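Local coordinates for protein endo-N-acetyl-beta-D-glucosaminidase (Hypocrea jecorina, PDB 4AC1) that hydrolyses N-linked glycans as a glycoside hydrolase family 18 endo-beta-N-acetylglucosaminidase and is responsible for deglycosylating the cellulases of this fungus, at residues 10-15 and 58-63; 21-26 and 65-70; 36-41 and 49-54. All blocks are in the same frame, centred on the assembly; numbering follows the deposited sequence.

Contact 1 of 3, residues 10-15 and 58-63; sequences QTTHDS and DPHFYT. With NAG (2-acetamido-2-deoxy-beta-D-glucopyranose), chain C.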
# COMPACT_ATOMS: atom_id res chain seq x y z
N GLN A 10 8.17 0.94 5.70
CA GLN A 10 7.88 0.40 7.04
C GLN A 10 9.08 0.50 7.97
O GLN A 10 8.96 0.94 9.12
CB GLN A 10 7.39 -1.05 6.99
CG GLN A 10 6.82 -1.47 8.34
CD GLN A 10 6.48 -2.93 8.43
OE1 GLN A 10 7.36 -3.79 8.49
NE2 GLN A 10 5.20 -3.23 8.45
N THR A 11 10.24 0.07 7.47
CA THR A 11 11.50 0.15 8.20
C THR A 11 12.00 1.58 8.06
O THR A 11 12.37 2.02 6.96
CB THR A 11 12.52 -0.85 7.67
OG1 THR A 11 11.98 -2.16 7.77
CG2 THR A 11 13.83 -0.80 8.46
N THR A 12 12.01 2.29 9.19
CA THR A 12 12.21 3.74 9.21
C THR A 12 13.57 4.14 9.77
O THR A 12 14.00 5.29 9.61
CB THR A 12 11.11 4.43 10.07
OG1 THR A 12 11.15 3.90 11.40
CG2 THR A 12 9.71 4.21 9.47
N HIS A 13 14.22 3.19 10.43
CA HIS A 13 15.51 3.40 11.09
C HIS A 13 16.40 2.21 10.79
O HIS A 13 15.93 1.09 10.64
CB HIS A 13 15.32 3.52 12.61
CG HIS A 13 14.61 4.76 13.04
ND1 HIS A 13 13.29 5.00 12.72
CD2 HIS A 13 15.02 5.83 13.77
CE1 HIS A 13 12.92 6.17 13.22
NE2 HIS A 13 13.95 6.69 13.86
N ASP A 14 17.71 2.46 10.72
CA ASP A 14 18.67 1.41 10.41
C ASP A 14 19.09 0.63 11.66
O ASP A 14 18.60 0.91 12.76
CB ASP A 14 19.87 1.98 9.65
CG ASP A 14 20.72 2.91 10.50
OD1 ASP A 14 20.64 2.86 11.74
OD2 ASP A 14 21.50 3.70 9.92
N SER A 15 20.00 -0.32 11.49
CA SER A 15 20.46 -1.18 12.58
C SER A 15 21.10 -0.42 13.75
O SER A 15 21.19 -0.95 14.87
CB SER A 15 21.42 -2.25 12.06
OG SER A 15 22.67 -1.67 11.72
N ASP A 58 5.68 10.44 18.47
CA ASP A 58 6.91 10.20 19.23
C ASP A 58 8.12 10.85 18.53
O ASP A 58 8.17 10.93 17.30
CB ASP A 58 7.14 8.70 19.38
CG ASP A 58 8.19 8.36 20.42
OD1 ASP A 58 9.38 8.31 20.06
OD2 ASP A 58 7.83 8.12 21.58
N PRO A 59 9.10 11.33 19.33
CA PRO A 59 10.36 11.84 18.76
C PRO A 59 11.03 10.89 17.76
O PRO A 59 11.72 11.36 16.85
CB PRO A 59 11.24 12.04 20.01
CG PRO A 59 10.25 12.40 21.07
CD PRO A 59 9.01 11.59 20.78
N HIS A 60 10.80 9.59 17.92
CA HIS A 60 11.28 8.58 16.97
C HIS A 60 10.99 8.94 15.51
O HIS A 60 11.78 8.63 14.60
CB HIS A 60 10.70 7.20 17.30
CG HIS A 60 11.46 6.04 16.72
ND1 HIS A 60 12.73 5.70 17.12
CD2 HIS A 60 11.10 5.12 15.78
CE1 HIS A 60 13.14 4.64 16.45
NE2 HIS A 60 12.17 4.27 15.63
N PHE A 61 9.87 9.64 15.28
CA PHE A 61 9.43 9.96 13.93
C PHE A 61 9.55 11.42 13.50
O PHE A 61 8.99 11.81 12.48
CB PHE A 61 7.99 9.46 13.74
CG PHE A 61 7.85 7.97 13.89
CD1 PHE A 61 8.55 7.10 13.05
CD2 PHE A 61 7.04 7.44 14.88
CE1 PHE A 61 8.43 5.72 13.20
CE2 PHE A 61 6.92 6.06 15.04
CZ PHE A 61 7.60 5.20 14.19
N TYR A 62 10.32 12.23 14.24
CA TYR A 62 10.51 13.62 13.84
C TYR A 62 11.10 13.77 12.44
O TYR A 62 10.65 14.61 11.66
CB TYR A 62 11.40 14.38 14.83
CG TYR A 62 10.77 14.71 16.17
CD1 TYR A 62 9.38 14.72 16.33
CD2 TYR A 62 11.56 15.02 17.28
CE1 TYR A 62 8.80 15.03 17.56
CE2 TYR A 62 10.99 15.34 18.51
CZ TYR A 62 9.61 15.34 18.64
OH TYR A 62 9.04 15.64 19.86
N THR A 63 12.12 12.96 12.13
CA THR A 63 12.79 13.04 10.84
C THR A 63 11.79 12.63 9.75
O THR A 63 11.64 13.30 8.75
CB THR A 63 14.06 12.15 10.78
OG1 THR A 63 14.96 12.48 11.86
CG2 THR A 63 14.79 12.32 9.44
C1 NAG C . 10.17 18.18 12.71
C2 NAG C . 8.77 18.01 13.30
C3 NAG C . 8.58 18.93 14.50
C4 NAG C . 9.68 18.64 15.52
C5 NAG C . 11.05 18.76 14.85
C6 NAG C . 12.16 18.34 15.79
C7 NAG C . 6.81 17.32 12.04
C8 NAG C . 5.83 17.66 10.97
N2 NAG C . 7.76 18.23 12.28
O3 NAG C . 7.30 18.72 15.06
O4 NAG C . 9.61 19.53 16.61
O5 NAG C . 11.13 17.91 13.71
O6 NAG C . 13.38 18.85 15.29
O7 NAG C . 6.74 16.25 12.65

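Contact 2 of 3, residues 21-26 and 65-70; sequences SMLPLI and WNETIT. With NAG (2-acetamido-2-deoxy-beta-D-glucopyranose), chain C.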
# COMPACT_ATOMS: atom_id res chain seq x y z
N SER A 21 16.50 8.02 5.47
CA SER A 21 15.88 9.08 4.71
C SER A 21 15.06 8.51 3.56
O SER A 21 15.51 7.59 2.87
CB SER A 21 16.94 10.03 4.14
OG SER A 21 16.31 11.10 3.47
N MET A 22 13.86 9.08 3.37
CA MET A 22 13.05 8.77 2.20
C MET A 22 13.39 9.66 1.01
O MET A 22 12.93 9.39 -0.10
CB MET A 22 11.55 8.87 2.52
CG MET A 22 11.09 10.26 2.93
SD MET A 22 9.34 10.35 3.40
CE MET A 22 9.32 9.49 4.98
N LEU A 23 14.20 10.69 1.23
CA LEU A 23 14.43 11.71 0.21
C LEU A 23 15.19 11.29 -1.05
O LEU A 23 14.99 11.90 -2.10
CB LEU A 23 15.03 13.00 0.81
CG LEU A 23 14.20 13.62 1.94
CD1 LEU A 23 14.97 14.77 2.55
CD2 LEU A 23 12.83 14.07 1.46
N PRO A 24 16.05 10.24 -0.98
CA PRO A 24 16.69 9.83 -2.24
C PRO A 24 15.69 9.46 -3.33
O PRO A 24 16.00 9.55 -4.50
CB PRO A 24 17.52 8.61 -1.82
CG PRO A 24 17.90 8.93 -0.40
CD PRO A 24 16.63 9.52 0.18
N LEU A 25 14.48 9.07 -2.93
CA LEU A 25 13.43 8.75 -3.89
C LEU A 25 12.99 9.93 -4.74
O LEU A 25 12.41 9.73 -5.82
CB LEU A 25 12.21 8.15 -3.17
CG LEU A 25 12.43 6.73 -2.65
CD1 LEU A 25 11.33 6.37 -1.67
CD2 LEU A 25 12.49 5.73 -3.81
N ILE A 26 13.28 11.15 -4.28
CA ILE A 26 13.00 12.35 -5.09
C ILE A 26 14.24 13.10 -5.54
O ILE A 26 14.14 13.96 -6.41
CB ILE A 26 12.01 13.36 -4.40
CG1 ILE A 26 12.57 13.86 -3.06
CG2 ILE A 26 10.62 12.74 -4.26
CD1 ILE A 26 11.91 15.12 -2.51
N TRP A 65 8.41 12.63 9.62
CA TRP A 65 7.32 13.55 9.31
C TRP A 65 7.82 14.84 8.69
O TRP A 65 7.18 15.40 7.81
CB TRP A 65 6.39 13.81 10.50
CG TRP A 65 5.65 12.56 10.94
CD1 TRP A 65 5.73 11.94 12.17
CD2 TRP A 65 4.77 11.75 10.14
NE1 TRP A 65 4.93 10.82 12.19
CE2 TRP A 65 4.33 10.68 10.96
CE3 TRP A 65 4.29 11.83 8.83
CZ2 TRP A 65 3.45 9.69 10.50
CZ3 TRP A 65 3.41 10.83 8.38
CH2 TRP A 65 3.01 9.79 9.21
N ASN A 66 8.99 15.31 9.14
CA ASN A 66 9.61 16.46 8.49
C ASN A 66 9.93 16.22 7.01
O ASN A 66 9.68 17.08 6.16
CB ASN A 66 10.86 16.90 9.25
CG ASN A 66 10.52 17.85 10.36
OD1 ASN A 66 10.29 19.03 10.12
ND2 ASN A 66 10.47 17.35 11.57
N GLU A 67 10.42 15.02 6.70
CA GLU A 67 10.71 14.67 5.31
C GLU A 67 9.45 14.57 4.45
O GLU A 67 9.47 14.88 3.25
CB GLU A 67 11.53 13.38 5.21
CG GLU A 67 12.96 13.55 5.73
CD GLU A 67 13.87 12.39 5.39
OE1 GLU A 67 13.38 11.25 5.23
OE2 GLU A 67 15.10 12.63 5.28
N THR A 68 8.33 14.14 5.04
CA THR A 68 7.11 13.99 4.22
C THR A 68 6.66 15.30 3.56
O THR A 68 6.08 15.27 2.47
CB THR A 68 5.91 13.35 4.97
OG1 THR A 68 5.46 14.21 6.01
CG2 THR A 68 6.26 11.96 5.53
N ILE A 69 6.94 16.43 4.20
CA ILE A 69 6.60 17.74 3.63
C ILE A 69 7.35 17.94 2.31
O ILE A 69 6.77 18.34 1.30
CB ILE A 69 6.89 18.90 4.62
CG1 ILE A 69 6.09 18.73 5.90
CG2 ILE A 69 6.58 20.26 3.97
CD1 ILE A 69 6.58 19.57 7.07
N THR A 70 8.64 17.62 2.33
CA THR A 70 9.49 17.75 1.16
C THR A 70 9.07 16.79 0.05
O THR A 70 9.09 17.14 -1.14
CB THR A 70 10.95 17.51 1.56
OG1 THR A 70 11.25 18.37 2.66
CG2 THR A 70 11.90 17.80 0.41
C1 NAG C . 10.17 18.18 12.71
C2 NAG C . 8.77 18.01 13.30
C3 NAG C . 8.58 18.93 14.50
C4 NAG C . 9.68 18.64 15.52
C5 NAG C . 11.05 18.76 14.85
C6 NAG C . 12.16 18.34 15.79
C7 NAG C . 6.81 17.32 12.04
C8 NAG C . 5.83 17.66 10.97
N2 NAG C . 7.76 18.23 12.28
O3 NAG C . 7.30 18.72 15.06
O4 NAG C . 9.61 19.53 16.61
O5 NAG C . 11.13 17.91 13.71
O6 NAG C . 13.38 18.85 15.29
O7 NAG C . 6.74 16.25 12.65

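Contact 3 of 3, residues 36-41 and 49-54; sequences LIVCSF and VHLNDF. With ZN (zinc ion), chain N; ZN (zinc ion), chain L.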
# COMPACT_ATOMS: atom_id res chain seq x y z
N LEU A 36 4.12 7.46 -1.62
CA LEU A 36 4.95 6.91 -0.56
C LEU A 36 3.98 6.53 0.56
O LEU A 36 3.23 7.40 1.04
CB LEU A 36 5.98 7.94 -0.08
CG LEU A 36 7.09 7.54 0.91
CD1 LEU A 36 6.59 7.28 2.33
CD2 LEU A 36 7.95 6.36 0.41
N ILE A 37 3.98 5.25 0.96
CA ILE A 37 3.05 4.76 1.97
C ILE A 37 3.81 4.48 3.28
O ILE A 37 4.58 3.52 3.38
CB ILE A 37 2.26 3.50 1.49
CG1 ILE A 37 1.53 3.80 0.17
CG2 ILE A 37 1.25 3.08 2.57
CD1 ILE A 37 0.69 2.66 -0.38
N VAL A 38 3.60 5.37 4.26
CA VAL A 38 4.19 5.24 5.59
C VAL A 38 3.40 4.18 6.35
O VAL A 38 2.17 4.24 6.40
CB VAL A 38 4.16 6.59 6.35
CG1 VAL A 38 4.66 6.44 7.79
CG2 VAL A 38 4.99 7.62 5.59
N CYS A 39 4.10 3.22 6.94
CA CYS A 39 3.45 2.06 7.53
C CYS A 39 4.35 1.41 8.59
O CYS A 39 5.52 1.76 8.67
CB CYS A 39 3.09 1.04 6.43
SG CYS A 39 4.48 0.39 5.47
N SER A 40 3.84 0.48 9.40
CA SER A 40 2.43 0.11 9.48
C SER A 40 1.80 0.72 10.72
O SER A 40 2.28 0.54 11.84
CB SER A 40 2.27 -1.41 9.54
OG SER A 40 2.78 -2.02 8.36
N PHE A 41 0.70 1.43 10.52
CA PHE A 41 -0.12 1.90 11.63
C PHE A 41 -0.86 0.70 12.24
O PHE A 41 -1.25 -0.24 11.54
CB PHE A 41 -1.10 2.99 11.18
CG PHE A 41 -0.44 4.32 10.90
CD1 PHE A 41 -0.27 5.26 11.91
CD2 PHE A 41 0.02 4.63 9.62
CE1 PHE A 41 0.32 6.50 11.65
CE2 PHE A 41 0.62 5.86 9.35
CZ PHE A 41 0.78 6.80 10.37
N VAL A 49 -3.06 4.65 18.78
CA VAL A 49 -2.48 4.27 17.50
C VAL A 49 -0.95 4.31 17.60
O VAL A 49 -0.37 5.24 18.17
CB VAL A 49 -2.98 5.19 16.39
CG1 VAL A 49 -2.17 5.02 15.09
CG2 VAL A 49 -4.45 4.98 16.15
N HIS A 50 -0.31 3.26 17.08
CA HIS A 50 1.12 3.22 16.92
C HIS A 50 1.48 3.19 15.44
O HIS A 50 0.73 2.63 14.62
CB HIS A 50 1.69 1.97 17.59
CG HIS A 50 1.84 2.10 19.08
ND1 HIS A 50 0.79 2.41 19.91
CD2 HIS A 50 2.93 1.97 19.88
CE1 HIS A 50 1.22 2.46 21.16
NE2 HIS A 50 2.52 2.20 21.17
N LEU A 51 2.60 3.80 15.10
CA LEU A 51 3.27 3.56 13.82
C LEU A 51 4.41 2.64 14.18
O LEU A 51 5.38 3.05 14.84
CB LEU A 51 3.77 4.88 13.23
CG LEU A 51 4.60 4.76 11.95
CD1 LEU A 51 3.84 3.97 10.85
CD2 LEU A 51 4.99 6.15 11.44
N ASN A 52 4.29 1.37 13.80
CA ASN A 52 5.26 0.36 14.22
C ASN A 52 5.39 0.37 15.76
O ASN A 52 4.37 0.17 16.43
CB ASN A 52 6.58 0.50 13.44
CG ASN A 52 6.34 0.50 11.94
OD1 ASN A 52 5.62 -0.36 11.43
ND2 ASN A 52 6.87 1.49 11.24
N ASP A 53 6.57 0.65 16.30
CA ASP A 53 6.78 0.47 17.75
C ASP A 53 6.48 1.66 18.65
O ASP A 53 6.63 1.56 19.88
CB ASP A 53 8.18 -0.10 18.02
CG ASP A 53 8.40 -1.44 17.35
OD1 ASP A 53 7.47 -2.28 17.36
OD2 ASP A 53 9.50 -1.65 16.80
N PHE A 54 6.07 2.79 18.07
CA PHE A 54 5.83 4.02 18.83
C PHE A 54 4.60 4.74 18.32
O PHE A 54 4.26 4.61 17.14
CB PHE A 54 7.02 4.98 18.72
CG PHE A 54 8.33 4.41 19.20
CD1 PHE A 54 8.72 4.56 20.52
CD2 PHE A 54 9.19 3.76 18.32
CE1 PHE A 54 9.94 4.05 20.97
CE2 PHE A 54 10.41 3.25 18.75
CZ PHE A 54 10.79 3.40 20.08
ZN ZN N . 3.84 1.20 22.85
ZN ZN L . 3.59 2.20 22.94
O HOH W 1 5.28 2.65 22.14
O HOH W 2 4.50 1.48 24.75
O HOH W 3 2.95 3.73 24.06

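Contact 1 of 3, residues 10-15 and 58-63
His13 and His60 lay their imidazoles face on face, coming from opposite directions into an offset stack with centroids 3.6 Å apart and planes only 12° from parallel. The overlap runs through the far ends of the rings: His13 CE1 sits 3.2 Å from His60 NE2, each over the rim of its partner rather than its middle. His60 reaches this far because its CG stands opposite the backbone N (chi1 -160°), which swings the ring out from the turn toward residues 10-15. The hydroxyl of Thr12 limits the rotation of the His13 ring, since OG1 lies in the ring plane and shares a 2.7 Å hydrogen bond with His13 ND1. That same OG1 approaches the edge of Phe61 at CE1, 3.7 Å away, while His60 CD2 lies over one Phe61 face. In the fold, this ties the loop after the first strand of the (beta/alpha)8 barrel to the start of helix 62-73, where Phe61 is the N-cap residue and Asp58 OD1 accepts from His60 N (2.9 Å) in an Asx turn. Past His13 the contact loosens: the loop turns off from the helix start, and Asp14 makes a salt bridge with Arg18 instead. Tyr62 takes no part in the stack; its ring lies between Pro59 CA, over the centre of one face, and the N-acetylglucosamine over the other, Tyr62 CD2 being 3.7 Å from the sugar C6.

Contact 2 of 3, residues 21-26 and 65-70
Glu67 reaches out from its helix to take two hydrogen bonds from residues 21-26, one on each carboxylate oxygen. OE2 receives the hydroxyl of Ser21 (OG to OE2 2.7 Å), and OE1 receives the backbone N of Met22 at 2.9 Å, with an N-H...O angle of 162°. Both donors come on the syn side, some 30° out of the carboxylate plane. Ser21 OG works twice: besides donating to Glu67, it accepts from Leu23 N (3.1 Å), the capping bond ahead of helix 24-27. Replacing Glu67 by an alanine is likely to leave the Ser21 hydroxyl and the Met22 N-H without their acceptor, and the turn into helix 24-27 less firmly fixed. Apolar atoms flank the carboxylate, Leu23 CD1 at 3.5 Å from OE2 and Met22 CG beside OE1. Along the helix, Thr68 OG1 bends back to donate to Trp65 O at 2.8 Å, leaving its methyl to Met22 CE. Asn66, N-glycosylated through ND2 to C1 of an N-acetylglucosamine, keeps a hydrogen bond to Tyr62 O. The short helix 24-27 thus leans on helix 62-73, where Met71 also meets Met22, Leu23 and Ile26, while Leu25 and Trp65 turn to barrel strand 35-42.

Contact 3 of 3, residues 36-41 and 49-54
Leu51 drives its forked end into a hollow formed by Val38, Cys39 and Phe41. A chi1 of 174° puts CG trans to N, the side chain points back along strand 35-42, and its two methyls part company. CD1 sits squarely over the Phe41 ring, 4.0 Å from the centroid and 10° off the ring normal, a CH-pi contact that also brings it against the Cys39 carbonyl carbon. CD2 goes to Val38, meeting CG1 at 3.7 Å, the two side chains crossing at about a right angle. Val49 fills in from another direction: its CG1 butts against the edge of Phe41 at CD1, 3.7 Å away. Trp65 of helix 62-73 closes on Val38, Phe41 and Leu51 alike.

Asn52 satisfies the polar backbone atoms beside this hollow. The peptide between Cys39 and Ser40 is cis, which places its C=O and N-H on the same side, and one amide serves both: ND2 donates to Cys39 O at 2.9 Å while OD1 accepts from Ser40 N at 2.8 Å. The fit is not flat, since Ser40 N stands 36° above the carbonyl plane of Asn52. A third bond, Asn52 N to Ser40 O (2.9 Å), joins the backbones, and Phe41 CA makes a CA-H...O contact with His50 O. Asn52 has the positive phi of the type II' turn from Leu51 to Phe54. His50 faces outward: NE2 binds zinc, modelled at two positions too close to be filled together, and ND1 is hydrogen-bonded to Val48 O. The whole is a beta hairpin built on the second strand of a (beta/alpha)8 barrel, with a non-proline cis peptide in that strand, as is known from other family 18 glycosidases.

All three contacts gather on one sector of the barrel, with centres about 12 Å apart for contacts 1 and 2, 10 Å for contacts 1 and 3, and 16 Å for contacts 2 and 3. Helix 62-73 serves contacts 1 and 2, which together flank the N-acetylglucosamine. Contact 1 meets contact 3 through Gln10 NE2 and Ser40 OG, 2.7 Å apart in a probable hydrogen bond. Contact 2 reaches contact 3 where Trp65 CH2 comes within 3.9 Å of Phe41 CZ. Contact 3 lies nearest the centre of the chain, about 12 Å from it. Its Ser40 side chain is about 6 Å from that of Asp125, which with Glu127 lies in the DxDxE motif ending strand 121-125, and so probably borders the catalytic centre.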